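Local atomic coordinates of putative peptidase (Parabacteroides merdae, PDB entry 4L8K), a protein that probably cleaves peptide bonds as a serine peptidase of family S41. Residues 31-36 against 58-63; 118-123 against 149-154; 126-131 against 155-160; 179-184 against 273-278. All blocks are in the same frame, centred on the assembly; numbering follows the deposited sequence.

Interaction 1 (31-36 against 58-63); sequences VDWDDV and GKMLAE
W33, V36 and V31 pack against M60 and E63 where helices 33-43 and 50-61 meet, in the part of the chain that resembles the tricorn protease C1 domain, and a Met-aromatic contact made by a selenomethionine lies within the junction. E63 can be traced outward. Its CB lies off the W33 ring edge, close to the ring plane, and touches V36 CG2 at 4.1 Å. CG keeps beside the same methyl as the two side chains slide past each other in opposite senses. The chain then bends (chi2 -82°), and OE1 comes to 3.7 Å from V31 CG1. OE1 also forms a salt bridge with R39, while OE2 is hydrogen-bonded to the hydroxyl of Y40, so helix 33-43 answers the charge. V31 suits this spot because its second branch is used too: CG2 sits 3.4 Å from E63 O. With an alanine here both methyls go, and a gap would probably open beside E63 O and OE1, leaving them without the methyls that pack on them. Deeper in, M60 CG, anti to the backbone N (chi1 -166°), meets V36 CG1 at 3.6 Å. Its selenium stands 5.4 Å from the centroid of the six-membered ring of W33, oblique to the ring; a methionine suits the site because its flexible chain, with sulfur in the natural residue, can lie beside an aromatic. W33 itself is stacked with W16 of helix 8-22. At the ring's edge, near its plane, M60 O lies 3.7 Å from W33 CH2.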
loop_
_atom_site.group_PDB
_atom_site.type_symbol
_atom_site.label_atom_id
_atom_site.label_comp_id
_atom_site.label_asym_id
_atom_site.label_seq_id
_atom_site.Cartn_x
_atom_site.Cartn_y
_atom_site.Cartn_z
ATOM N N VAL A 31 -6.828 -21.859 6.232
ATOM C CA VAL A 31 -6.062 -23.110 6.274
ATOM C C VAL A 31 -5.293 -23.245 7.588
ATOM O O VAL A 31 -5.012 -22.248 8.263
ATOM C CB VAL A 31 -5.097 -23.331 5.066
ATOM C CG1 VAL A 31 -5.860 -23.547 3.764
ATOM C CG2 VAL A 31 -4.064 -22.213 4.931
ATOM N N ASP A 32 -4.950 -24.500 7.919
ATOM C CA ASP A 32 -4.104 -24.929 9.023
ATOM C C ASP A 32 -2.781 -25.356 8.383
ATOM O O ASP A 32 -2.782 -26.220 7.494
ATOM C CB ASP A 32 -4.778 -26.070 9.820
ATOM C CG ASP A 32 -4.050 -26.601 11.061
ATOM O OD1 ASP A 32 -2.819 -26.379 11.184
ATOM O OD2 ASP A 32 -4.697 -27.298 11.877
ATOM N N TRP A 33 -1.665 -24.735 8.809
ATOM C CA TRP A 33 -0.339 -24.975 8.247
ATOM C C TRP A 33 0.172 -26.403 8.505
ATOM O O TRP A 33 0.979 -26.895 7.716
ATOM C CB TRP A 33 0.669 -23.920 8.731
ATOM C CG TRP A 33 1.872 -23.778 7.838
ATOM C CD1 TRP A 33 3.181 -23.893 8.209
ATOM C CD2 TRP A 33 1.877 -23.463 6.433
ATOM N NE1 TRP A 33 4.004 -23.678 7.127
ATOM C CE2 TRP A 33 3.231 -23.415 6.020
ATOM C CE3 TRP A 33 0.868 -23.176 5.487
ATOM C CZ2 TRP A 33 3.601 -23.157 4.691
ATOM C CZ3 TRP A 33 1.236 -22.876 4.183
ATOM C CH2 TRP A 33 2.587 -22.872 3.793
ATOM N N ASP A 34 -0.340 -27.089 9.545
ATOM C CA ASP A 34 0.007 -28.487 9.831
ATOM C C ASP A 34 -0.653 -29.429 8.822
ATOM O O ASP A 34 -0.031 -30.417 8.430
ATOM C CB ASP A 34 -0.403 -28.876 11.266
ATOM C CG ASP A 34 0.519 -28.383 12.371
ATOM O OD1 ASP A 34 1.714 -28.132 12.086
ATOM O OD2 ASP A 34 0.060 -28.300 13.535
ATOM N N ASP A 35 -1.905 -29.125 8.395
ATOM C CA ASP A 35 -2.636 -29.918 7.392
ATOM C C ASP A 35 -2.041 -29.676 6.005
ATOM O O ASP A 35 -2.108 -30.565 5.155
ATOM C CB ASP A 35 -4.150 -29.607 7.374
ATOM C CG ASP A 35 -4.889 -29.724 8.706
ATOM O OD1 ASP A 35 -4.406 -30.468 9.602
ATOM O OD2 ASP A 35 -5.971 -29.097 8.842
ATOM N N VAL A 36 -1.467 -28.465 5.787
ATOM C CA VAL A 36 -0.765 -28.082 4.557
ATOM C C VAL A 36 0.510 -28.950 4.486
ATOM O O VAL A 36 0.842 -29.479 3.412
ATOM C CB VAL A 36 -0.476 -26.542 4.485
ATOM C CG1 VAL A 36 0.593 -26.216 3.447
ATOM C CG2 VAL A 36 -1.754 -25.753 4.191
ATOM N N GLY A 58 5.026 -23.379 -4.925
ATOM C CA GLY A 58 4.300 -22.144 -5.201
ATOM C C GLY A 58 2.837 -22.285 -4.816
ATOM O O GLY A 58 2.262 -21.371 -4.215
ATOM N N LYS A 59 2.241 -23.460 -5.126
ATOM C CA LYS A 59 0.852 -23.795 -4.775
ATOM C C LYS A 59 0.686 -23.874 -3.268
ATOM O O LYS A 59 -0.348 -23.449 -2.737
ATOM C CB LYS A 59 0.422 -25.119 -5.412
ATOM C CG LYS A 59 -0.123 -24.952 -6.807
ATOM C CD LYS A 59 -0.057 -26.253 -7.619
ATOM C CE LYS A 59 -0.341 -26.002 -9.094
ATOM N NZ LYS A 59 -1.765 -25.610 -9.353
HETATM N N MSE A 60 1.724 -24.389 -2.576
HETATM C CA MSE A 60 1.771 -24.477 -1.112
HETATM C C MSE A 60 1.733 -23.090 -0.499
HETATM O O MSE A 60 0.986 -22.884 0.453
HETATM C CB MSE A 60 3.011 -25.224 -0.635
HETATM C CG MSE A 60 2.916 -25.619 0.819
HETATM SE SE MSE A 60 4.457 -26.574 1.503
HETATM C CE MSE A 60 5.662 -25.105 1.703
ATOM N N LEU A 61 2.513 -22.127 -1.055
ATOM C CA LEU A 61 2.492 -20.755 -0.535
ATOM C C LEU A 61 1.154 -20.092 -0.836
ATOM O O LEU A 61 0.643 -19.375 0.011
ATOM C CB LEU A 61 3.648 -19.892 -1.066
ATOM C CG LEU A 61 5.078 -20.374 -0.762
ATOM C CD1 LEU A 61 6.076 -19.364 -1.281
ATOM C CD2 LEU A 61 5.317 -20.582 0.748
ATOM N N ALA A 62 0.543 -20.410 -1.989
ATOM C CA ALA A 62 -0.754 -19.835 -2.367
ATOM C C ALA A 62 -1.899 -20.310 -1.431
ATOM O O ALA A 62 -2.976 -19.728 -1.449
ATOM C CB ALA A 62 -1.069 -20.142 -3.817
ATOM N N GLU A 63 -1.644 -21.312 -0.578
ATOM C CA GLU A 63 -2.623 -21.787 0.418
ATOM C C GLU A 63 -3.003 -20.678 1.414
ATOM O O GLU A 63 -4.128 -20.670 1.905
ATOM C CB GLU A 63 -2.101 -23.015 1.184
ATOM C CG GLU A 63 -1.938 -24.265 0.318
ATOM C CD GLU A 63 -3.181 -25.094 0.051
ATOM O OE1 GLU A 63 -4.159 -25.002 0.835
ATOM O OE2 GLU A 63 -3.146 -25.897 -0.910
#

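Interaction 2 (118-123 against 149-154); sequences DQIGYV and GLIFDV
Y122 donates its hydroxyl hydrogen to D153, with OH 2.6 Å from OD2, reaching the carboxylate on its anti side and 19° out of its plane. OD2 lies at the ring's edge, in its plane, although the carboxylate is turned 68° from the ring. Y122 CG, anti to the backbone N (chi1 172°), carries the ring along toward D153. R155 forms a salt bridge with the same OD2, and Q96 bonds the hydroxyl, so both buried polar groups have second partners. This pair bridges the neighbouring parallel strands 120-125 and 149-153 of a beta-alpha-beta unit, whose connecting helix is 134-143. The backbone bonds alternate as parallel pairing requires: G121 N reaches G149 O at 3.1 Å, I151 N meets G121 O at 2.8 Å, V123 N bonds I151 O, and D153 N bonds V123 O at 2.8 Å. Against the other neighbour, strand 110-115, Q119 and I120 both face L115, a classic beta bulge. Y122, I120 and I151 share one face of the sheet. I151 uses both branches there: CG2 rests at the tyrosine edge, 3.6 Å from Y122 CD1, and CD1 meets I120 CG2 at 3.7 Å. Helix 301-311 packs on I120 and I151. On the opposite face, G121 suits its place because a CB would press on L150 CD1. Beyond it, V123 splits its two methyls, CG2 against L150 CD1 and CG1 3.9 Å from F152 CE2.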
loop_
_atom_site.group_PDB
_atom_site.type_symbol
_atom_site.label_atom_id
_atom_site.label_comp_id
_atom_site.label_asym_id
_atom_site.label_seq_id
_atom_site.Cartn_x
_atom_site.Cartn_y
_atom_site.Cartn_z
ATOM N N ASP A 118 -8.781 26.704 -10.999
ATOM C CA ASP A 118 -7.674 26.909 -10.059
ATOM C C ASP A 118 -8.088 26.826 -8.570
ATOM O O ASP A 118 -7.329 27.275 -7.708
ATOM C CB ASP A 118 -6.986 28.265 -10.349
ATOM C CG ASP A 118 -6.408 28.348 -11.752
ATOM O OD1 ASP A 118 -5.562 27.492 -12.097
ATOM O OD2 ASP A 118 -6.824 29.251 -12.514
ATOM N N GLN A 119 -9.243 26.191 -8.261
ATOM C CA GLN A 119 -9.734 26.044 -6.880
ATOM C C GLN A 119 -9.185 24.815 -6.208
ATOM O O GLN A 119 -9.202 24.753 -4.970
ATOM C CB GLN A 119 -11.272 25.961 -6.829
ATOM C CG GLN A 119 -12.013 27.236 -7.293
ATOM C CD GLN A 119 -13.515 27.032 -7.402
ATOM O OE1 GLN A 119 -14.304 27.460 -6.544
ATOM N NE2 GLN A 119 -13.941 26.323 -8.434
ATOM N N ILE A 120 -8.750 23.806 -7.015
ATOM C CA ILE A 120 -8.294 22.523 -6.473
ATOM C C ILE A 120 -6.888 22.172 -6.954
ATOM O O ILE A 120 -6.606 22.205 -8.153
ATOM C CB ILE A 120 -9.338 21.426 -6.880
ATOM C CG1 ILE A 120 -10.633 21.612 -6.022
ATOM C CG2 ILE A 120 -8.762 19.977 -6.737
ATOM C CD1 ILE A 120 -11.777 20.863 -6.483
ATOM N N GLY A 121 -6.022 21.854 -6.000
ATOM C CA GLY A 121 -4.671 21.382 -6.266
ATOM C C GLY A 121 -4.679 19.874 -6.464
ATOM O O GLY A 121 -5.233 19.142 -5.648
ATOM N N TYR A 122 -4.135 19.381 -7.568
ATOM C CA TYR A 122 -4.083 17.927 -7.814
ATOM C C TYR A 122 -2.615 17.469 -7.855
ATOM O O TYR A 122 -1.797 18.061 -8.547
ATOM C CB TYR A 122 -4.860 17.527 -9.087
ATOM C CG TYR A 122 -4.668 16.071 -9.495
ATOM C CD1 TYR A 122 -5.409 15.050 -8.899
ATOM C CD2 TYR A 122 -3.699 15.709 -10.432
ATOM C CE1 TYR A 122 -5.207 13.711 -9.239
ATOM C CE2 TYR A 122 -3.463 14.367 -10.750
ATOM C CZ TYR A 122 -4.230 13.376 -10.167
ATOM O OH TYR A 122 -4.005 12.063 -10.513
ATOM N N VAL A 123 -2.289 16.445 -7.066
ATOM C CA VAL A 123 -0.952 15.846 -7.051
ATOM C C VAL A 123 -1.080 14.353 -7.389
ATOM O O VAL A 123 -1.901 13.652 -6.804
ATOM C CB VAL A 123 -0.169 16.039 -5.697
ATOM C CG1 VAL A 123 1.247 15.462 -5.775
ATOM C CG2 VAL A 123 -0.121 17.505 -5.254
ATOM N N GLY A 149 -8.872 23.189 -1.661
ATOM C CA GLY A 149 -8.479 21.870 -1.184
ATOM C C GLY A 149 -7.494 21.192 -2.092
ATOM O O GLY A 149 -7.184 21.700 -3.167
ATOM N N LEU A 150 -7.020 20.016 -1.654
ATOM C CA LEU A 150 -6.005 19.240 -2.333
ATOM C C LEU A 150 -6.442 17.819 -2.579
ATOM O O LEU A 150 -7.034 17.182 -1.710
ATOM C CB LEU A 150 -4.718 19.241 -1.465
ATOM C CG LEU A 150 -3.486 18.430 -1.961
ATOM C CD1 LEU A 150 -2.698 19.236 -2.972
ATOM C CD2 LEU A 150 -2.571 18.104 -0.823
ATOM N N ILE A 151 -6.072 17.303 -3.750
ATOM C CA ILE A 151 -6.232 15.897 -4.110
ATOM C C ILE A 151 -4.807 15.322 -4.129
ATOM O O ILE A 151 -3.944 15.832 -4.873
ATOM C CB ILE A 151 -7.030 15.650 -5.446
ATOM C CG1 ILE A 151 -8.485 16.175 -5.350
ATOM C CG2 ILE A 151 -7.016 14.152 -5.857
ATOM C CD1 ILE A 151 -9.248 16.264 -6.763
ATOM N N PHE A 152 -4.545 14.311 -3.264
ATOM C CA PHE A 152 -3.247 13.635 -3.212
ATOM C C PHE A 152 -3.468 12.196 -3.715
ATOM O O PHE A 152 -3.963 11.335 -2.999
ATOM C CB PHE A 152 -2.598 13.701 -1.806
ATOM C CG PHE A 152 -1.098 13.510 -1.870
ATOM C CD1 PHE A 152 -0.543 12.230 -1.936
ATOM C CD2 PHE A 152 -0.240 14.609 -1.931
ATOM C CE1 PHE A 152 0.848 12.055 -2.027
ATOM C CE2 PHE A 152 1.146 14.437 -2.017
ATOM C CZ PHE A 152 1.680 13.162 -2.057
ATOM N N ASP A 153 -3.173 11.969 -4.972
ATOM C CA ASP A 153 -3.457 10.691 -5.635
ATOM C C ASP A 153 -2.264 9.737 -5.563
ATOM O O ASP A 153 -1.214 9.987 -6.177
ATOM C CB ASP A 153 -3.857 10.986 -7.106
ATOM C CG ASP A 153 -4.406 9.839 -7.934
ATOM O OD1 ASP A 153 -4.458 8.698 -7.421
ATOM O OD2 ASP A 153 -4.792 10.083 -9.090
ATOM N N VAL A 154 -2.451 8.617 -4.832
ATOM C CA VAL A 154 -1.420 7.565 -4.684
ATOM C C VAL A 154 -1.937 6.214 -5.255
ATOM O O VAL A 154 -1.480 5.147 -4.842
ATOM C CB VAL A 154 -0.890 7.411 -3.228
ATOM C CG1 VAL A 154 -0.074 8.632 -2.801
ATOM C CG2 VAL A 154 -2.014 7.088 -2.236
#

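Interaction 3 (126-131 against 155-160); sequences GSFSSG and RDNGGG
G160 and G159 run against F128 with backbone angles that other residues rarely adopt, phi being 146° at G160 and 100° at G159. A CB on G160 would drive into F128 C and S129 N, so glycine alone lets the two loops come this close. F128 N bonds G159 O at 3.0 Å, its donor standing well out of the carbonyl plane, and makes a weak second bond to N157 OD1. That oxygen is chiefly held by G159 N at 3.0 Å, in an Asx turn. CG trans to the N of N157 (chi1 -176°) tucks the amide between G126 O and the F128 ring. ND2 comes 3.3 Å from F128 CD2, obliquely to the ring, and bonds Y125 O. An ST turn matches it in the other loop: S127 OG accepts from S129 N. Waters fill in, one linking S127 OG to G159 O, another linking G126 O to D156 O, and a third joining G126 O to G158 N. The DNGGG sequence recalls the glycine-rich loop that lies near the active site in S41 peptidases, although no catalytic part is established for it here. Both loops leave parallel strands of the sheet, 120-125 and 149-153, and precede helices 134-143 and 162-169; the F128 ring packs on S165 and I168 of helix 162-169, edge-to-face with Y125, and against F228 of helix 224-232.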
loop_
_atom_site.group_PDB
_atom_site.type_symbol
_atom_site.label_atom_id
_atom_site.label_comp_id
_atom_site.label_asym_id
_atom_site.label_seq_id
_atom_site.Cartn_x
_atom_site.Cartn_y
_atom_site.Cartn_z
ATOM N N GLY A 126 3.207 8.660 -8.028
ATOM C CA GLY A 126 3.203 7.278 -8.491
ATOM C C GLY A 126 4.094 6.292 -7.776
ATOM O O GLY A 126 3.866 5.082 -7.869
ATOM N N SER A 127 5.159 6.769 -7.124
ATOM C CA SER A 127 6.119 5.860 -6.490
ATOM C C SER A 127 6.820 6.494 -5.309
ATOM O O SER A 127 7.397 7.561 -5.474
ATOM C CB SER A 127 7.172 5.416 -7.517
ATOM O OG SER A 127 8.115 4.544 -6.910
ATOM N N PHE A 128 6.857 5.797 -4.157
ATOM C CA PHE A 128 7.616 6.252 -2.986
ATOM C C PHE A 128 9.132 5.970 -3.173
ATOM O O PHE A 128 9.903 6.246 -2.260
ATOM C CB PHE A 128 7.074 5.655 -1.650
ATOM C CG PHE A 128 5.843 6.361 -1.133
ATOM C CD1 PHE A 128 5.951 7.541 -0.419
ATOM C CD2 PHE A 128 4.576 5.894 -1.441
ATOM C CE1 PHE A 128 4.807 8.225 0.008
ATOM C CE2 PHE A 128 3.434 6.577 -1.013
ATOM C CZ PHE A 128 3.557 7.723 -0.270
ATOM N N SER A 129 9.554 5.438 -4.371
ATOM C CA SER A 129 10.952 5.204 -4.766
ATOM C C SER A 129 11.493 6.429 -5.492
ATOM O O SER A 129 12.695 6.612 -5.604
ATOM C CB SER A 129 11.082 3.973 -5.656
ATOM O OG SER A 129 10.887 2.780 -4.919
ATOM N N SER A 130 10.595 7.269 -5.993
ATOM C CA SER A 130 10.936 8.524 -6.648
ATOM C C SER A 130 10.852 9.608 -5.583
ATOM O O SER A 130 9.767 9.932 -5.109
ATOM C CB SER A 130 10.001 8.781 -7.828
ATOM O OG SER A 130 10.630 9.623 -8.779
ATOM N N GLY A 131 12.012 10.088 -5.162
ATOM C CA GLY A 131 12.174 11.083 -4.114
ATOM C C GLY A 131 11.492 12.424 -4.261
ATOM O O GLY A 131 11.320 12.958 -5.366
ATOM N N ARG A 155 -2.884 6.268 -6.199
ATOM C CA ARG A 155 -3.360 5.067 -6.876
ATOM C C ARG A 155 -2.224 4.513 -7.724
ATOM O O ARG A 155 -1.455 5.301 -8.284
ATOM C CB ARG A 155 -4.571 5.374 -7.770
ATOM C CG ARG A 155 -5.841 5.702 -6.995
ATOM C CD ARG A 155 -6.991 6.077 -7.929
ATOM N NE ARG A 155 -6.718 7.335 -8.632
ATOM C CZ ARG A 155 -7.407 7.795 -9.670
ATOM N NH1 ARG A 155 -8.407 7.082 -10.184
ATOM N NH2 ARG A 155 -7.091 8.963 -10.217
ATOM N N ASP A 156 -2.087 3.180 -7.795
ATOM C CA ASP A 156 -1.034 2.502 -8.545
ATOM C C ASP A 156 0.372 2.785 -7.973
ATOM O O ASP A 156 1.352 2.656 -8.686
ATOM C CB ASP A 156 -1.100 2.834 -10.042
ATOM C CG ASP A 156 -2.052 1.939 -10.809
ATOM O OD1 ASP A 156 -3.014 1.419 -10.192
ATOM O OD2 ASP A 156 -1.840 1.760 -12.018
ATOM N N ASN A 157 0.463 3.138 -6.685
ATOM C CA ASN A 157 1.746 3.380 -6.051
ATOM C C ASN A 157 2.056 2.172 -5.163
ATOM O O ASN A 157 1.484 2.020 -4.088
ATOM C CB ASN A 157 1.739 4.715 -5.277
ATOM C CG ASN A 157 3.069 5.114 -4.657
ATOM O OD1 ASN A 157 3.918 4.270 -4.324
ATOM N ND2 ASN A 157 3.254 6.425 -4.432
ATOM N N GLY A 158 2.937 1.307 -5.665
ATOM C CA GLY A 158 3.375 0.080 -5.009
ATOM C C GLY A 158 4.338 0.262 -3.847
ATOM O O GLY A 158 4.869 -0.714 -3.328
ATOM N N GLY A 159 4.544 1.503 -3.411
ATOM C CA GLY A 159 5.417 1.805 -2.284
ATOM C C GLY A 159 6.791 2.285 -2.685
ATOM O O GLY A 159 6.976 2.846 -3.762
ATOM N N GLY A 160 7.745 2.077 -1.791
ATOM C CA GLY A 160 9.122 2.512 -1.961
ATOM C C GLY A 160 9.727 2.910 -0.634
ATOM O O GLY A 160 9.647 2.149 0.344
HETATM O O HOH W 1 4.744 1.996 -7.878
HETATM O O HOH W 2 3.320 3.811 -10.181
HETATM O O HOH W 3 6.958 2.224 -6.301
#

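Interaction 4 (179-184 against 273-278); sequences TGYTQY and VNKQHT
G180 and V273 bring their CA atoms to 4.5 Å with no direct hydrogen bond between the segments, and a water spans the gap instead, donating to T179 O at 2.7 Å and accepting a weak bond from V273 N. G180 has a phi of 151°, at which a CB would jam against T179 O, so the residue suits the site. The main side-chain contact is between Y181 and K275. The extended lysine chain crosses the tyrosine ring: its CE lies over one face, 4.0 Å from the ring centroid and 24° off the normal, a CH-pi contact, while CG comes 3.8 Å from Y181 CE1. An aliphatic chain on an aromatic face lets the charged end lead away from the ring. Strand 177-182, which carries Y181, is the middle strand of a small antiparallel sheet, with 197-201 on one side and 270-271 on the other, and Y181 packs on P196, P198 and L271. V273 O meets the ring at its edge, in plane, and a second water joins it to Y181 OH, 2.6 Å from that hydroxyl. A leucine in place of Y181 would probably leave K275 without the flat surface it lies on and free that water from one of its two anchors. V273 CG1, anti to the carbonyl carbon (chi1 -66°), rests 4.0 Å from G180 N.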
loop_
_atom_site.group_PDB
_atom_site.type_symbol
_atom_site.label_atom_id
_atom_site.label_comp_id
_atom_site.label_asym_id
_atom_site.label_seq_id
_atom_site.Cartn_x
_atom_site.Cartn_y
_atom_site.Cartn_z
ATOM N N THR A 179 0.865 7.180 15.260
ATOM C CA THR A 179 0.466 6.790 13.893
ATOM C C THR A 179 -0.035 5.347 13.838
ATOM O O THR A 179 -0.745 4.956 12.912
ATOM C CB THR A 179 1.624 6.996 12.897
ATOM O OG1 THR A 179 2.666 6.051 13.149
ATOM C CG2 THR A 179 2.158 8.417 12.899
ATOM N N GLY A 180 0.340 4.577 14.845
ATOM C CA GLY A 180 -0.017 3.178 14.961
ATOM C C GLY A 180 1.042 2.439 15.730
ATOM O O GLY A 180 1.774 3.041 16.531
ATOM N N TYR A 181 1.104 1.121 15.502
ATOM C CA TYR A 181 2.001 0.218 16.211
ATOM C C TYR A 181 2.659 -0.781 15.287
ATOM O O TYR A 181 2.118 -1.106 14.220
ATOM C CB TYR A 181 1.218 -0.586 17.291
ATOM C CG TYR A 181 0.492 0.254 18.320
ATOM C CD1 TYR A 181 -0.800 0.712 18.088
ATOM C CD2 TYR A 181 1.060 0.511 19.573
ATOM C CE1 TYR A 181 -1.475 1.490 19.031
ATOM C CE2 TYR A 181 0.382 1.267 20.534
ATOM C CZ TYR A 181 -0.883 1.761 20.253
ATOM O OH TYR A 181 -1.566 2.489 21.192
ATOM N N THR A 182 3.804 -1.325 15.741
ATOM C CA THR A 182 4.504 -2.418 15.058
ATOM C C THR A 182 4.702 -3.547 16.067
ATOM O O THR A 182 4.818 -3.298 17.261
ATOM C CB THR A 182 5.839 -1.972 14.405
ATOM O OG1 THR A 182 6.713 -1.427 15.400
ATOM C CG2 THR A 182 5.640 -0.958 13.262
ATOM N N GLN A 183 4.701 -4.779 15.584
ATOM C CA GLN A 183 4.971 -6.003 16.338
ATOM C C GLN A 183 6.002 -6.774 15.576
ATOM O O GLN A 183 6.034 -6.658 14.361
ATOM C CB GLN A 183 3.706 -6.859 16.478
ATOM C CG GLN A 183 2.663 -6.301 17.396
ATOM C CD GLN A 183 1.604 -7.332 17.642
ATOM O OE1 GLN A 183 0.698 -7.519 16.838
ATOM N NE2 GLN A 183 1.690 -8.022 18.768
ATOM N N TYR A 184 6.826 -7.576 16.231
ATOM C CA TYR A 184 7.738 -8.389 15.444
ATOM C C TYR A 184 7.728 -9.814 15.998
ATOM O O TYR A 184 7.348 -10.036 17.153
ATOM C CB TYR A 184 9.143 -7.775 15.311
ATOM C CG TYR A 184 9.988 -7.742 16.562
ATOM C CD1 TYR A 184 9.984 -6.630 17.400
ATOM C CD2 TYR A 184 10.893 -8.765 16.842
ATOM C CE1 TYR A 184 10.814 -6.564 18.519
ATOM C CE2 TYR A 184 11.720 -8.715 17.961
ATOM C CZ TYR A 184 11.679 -7.611 18.798
ATOM O OH TYR A 184 12.480 -7.572 19.918
ATOM N N VAL A 273 -4.129 2.780 15.111
ATOM C CA VAL A 273 -4.240 3.329 16.467
ATOM C C VAL A 273 -5.248 2.517 17.345
ATOM O O VAL A 273 -5.222 2.634 18.565
ATOM C CB VAL A 273 -4.566 4.845 16.490
ATOM C CG1 VAL A 273 -3.407 5.654 15.913
ATOM C CG2 VAL A 273 -5.887 5.158 15.760
ATOM N N ASN A 274 -6.097 1.688 16.726
ATOM C CA ASN A 274 -7.058 0.841 17.454
ATOM C C ASN A 274 -6.507 -0.591 17.579
ATOM O O ASN A 274 -7.246 -1.502 17.967
ATOM C CB ASN A 274 -8.439 0.836 16.768
ATOM C CG ASN A 274 -8.973 2.218 16.511
ATOM O OD1 ASN A 274 -9.009 3.084 17.390
ATOM N ND2 ASN A 274 -9.346 2.466 15.276
ATOM N N LYS A 275 -5.193 -0.767 17.254
ATOM C CA LYS A 275 -4.440 -2.014 17.313
ATOM C C LYS A 275 -5.020 -3.077 16.336
ATOM O O LYS A 275 -4.877 -4.285 16.554
ATOM C CB LYS A 275 -4.351 -2.533 18.759
ATOM C CG LYS A 275 -3.417 -1.679 19.606
ATOM C CD LYS A 275 -3.396 -2.094 21.055
ATOM C CE LYS A 275 -2.484 -1.186 21.842
ATOM N NZ LYS A 275 -2.511 -1.493 23.293
ATOM N N GLN A 276 -5.621 -2.608 15.229
ATOM C CA GLN A 276 -6.158 -3.481 14.176
ATOM C C GLN A 276 -5.156 -3.593 13.028
ATOM O O GLN A 276 -4.497 -2.611 12.674
ATOM C CB GLN A 276 -7.533 -2.992 13.669
ATOM C CG GLN A 276 -8.586 -2.785 14.782
ATOM C CD GLN A 276 -8.867 -3.997 15.683
ATOM O OE1 GLN A 276 -8.868 -5.169 15.284
ATOM N NE2 GLN A 276 -8.966 -3.732 16.958
ATOM N N HIS A 277 -5.042 -4.809 12.456
ATOM C CA HIS A 277 -4.125 -5.123 11.358
ATOM C C HIS A 277 -4.486 -4.374 10.074
ATOM O O HIS A 277 -5.651 -4.342 9.689
ATOM C CB HIS A 277 -4.112 -6.637 11.107
ATOM C CG HIS A 277 -3.427 -7.396 12.185
ATOM N ND1 HIS A 277 -2.117 -7.794 12.053
ATOM C CD2 HIS A 277 -3.878 -7.765 13.404
ATOM C CE1 HIS A 277 -1.816 -8.396 13.187
ATOM N NE2 HIS A 277 -2.842 -8.397 14.033
ATOM N N THR A 278 -3.477 -3.759 9.425
ATOM C CA THR A 278 -3.633 -3.011 8.152
ATOM C C THR A 278 -3.056 -3.823 6.967
ATOM O O THR A 278 -3.131 -3.384 5.816
ATOM C CB THR A 278 -2.922 -1.631 8.254
ATOM O OG1 THR A 278 -1.518 -1.839 8.450
ATOM C CG2 THR A 278 -3.489 -0.745 9.374
HETATM O O HOH W 4 -3.291 4.113 12.521
HETATM O O HOH W 5 -3.914 3.424 20.548
#

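Overall arrangement
Interaction 1 lies apart from the rest: its helices, 33-43 and 50-61, belong to the tricorn C1-like part, and its centre is about 44 Å from that of interaction 2, on the opposite side of the chain's centre. Interactions 2, 3 and 4 all belong to the S41 peptidase part. Interactions 2 and 3 interleave along the chain, since the paired strands 120-125 and 149-153 of the seven-stranded sheet lead directly into the touching loops 126-131 and 155-160, centres about 17 Å apart. Later in the chain, interaction 4 joins the middle strand of a separate three-stranded sheet to the loop after strand 270-271, about 22 Å between centres from interaction 3. The strand pairing probably helps bring the loops side by side.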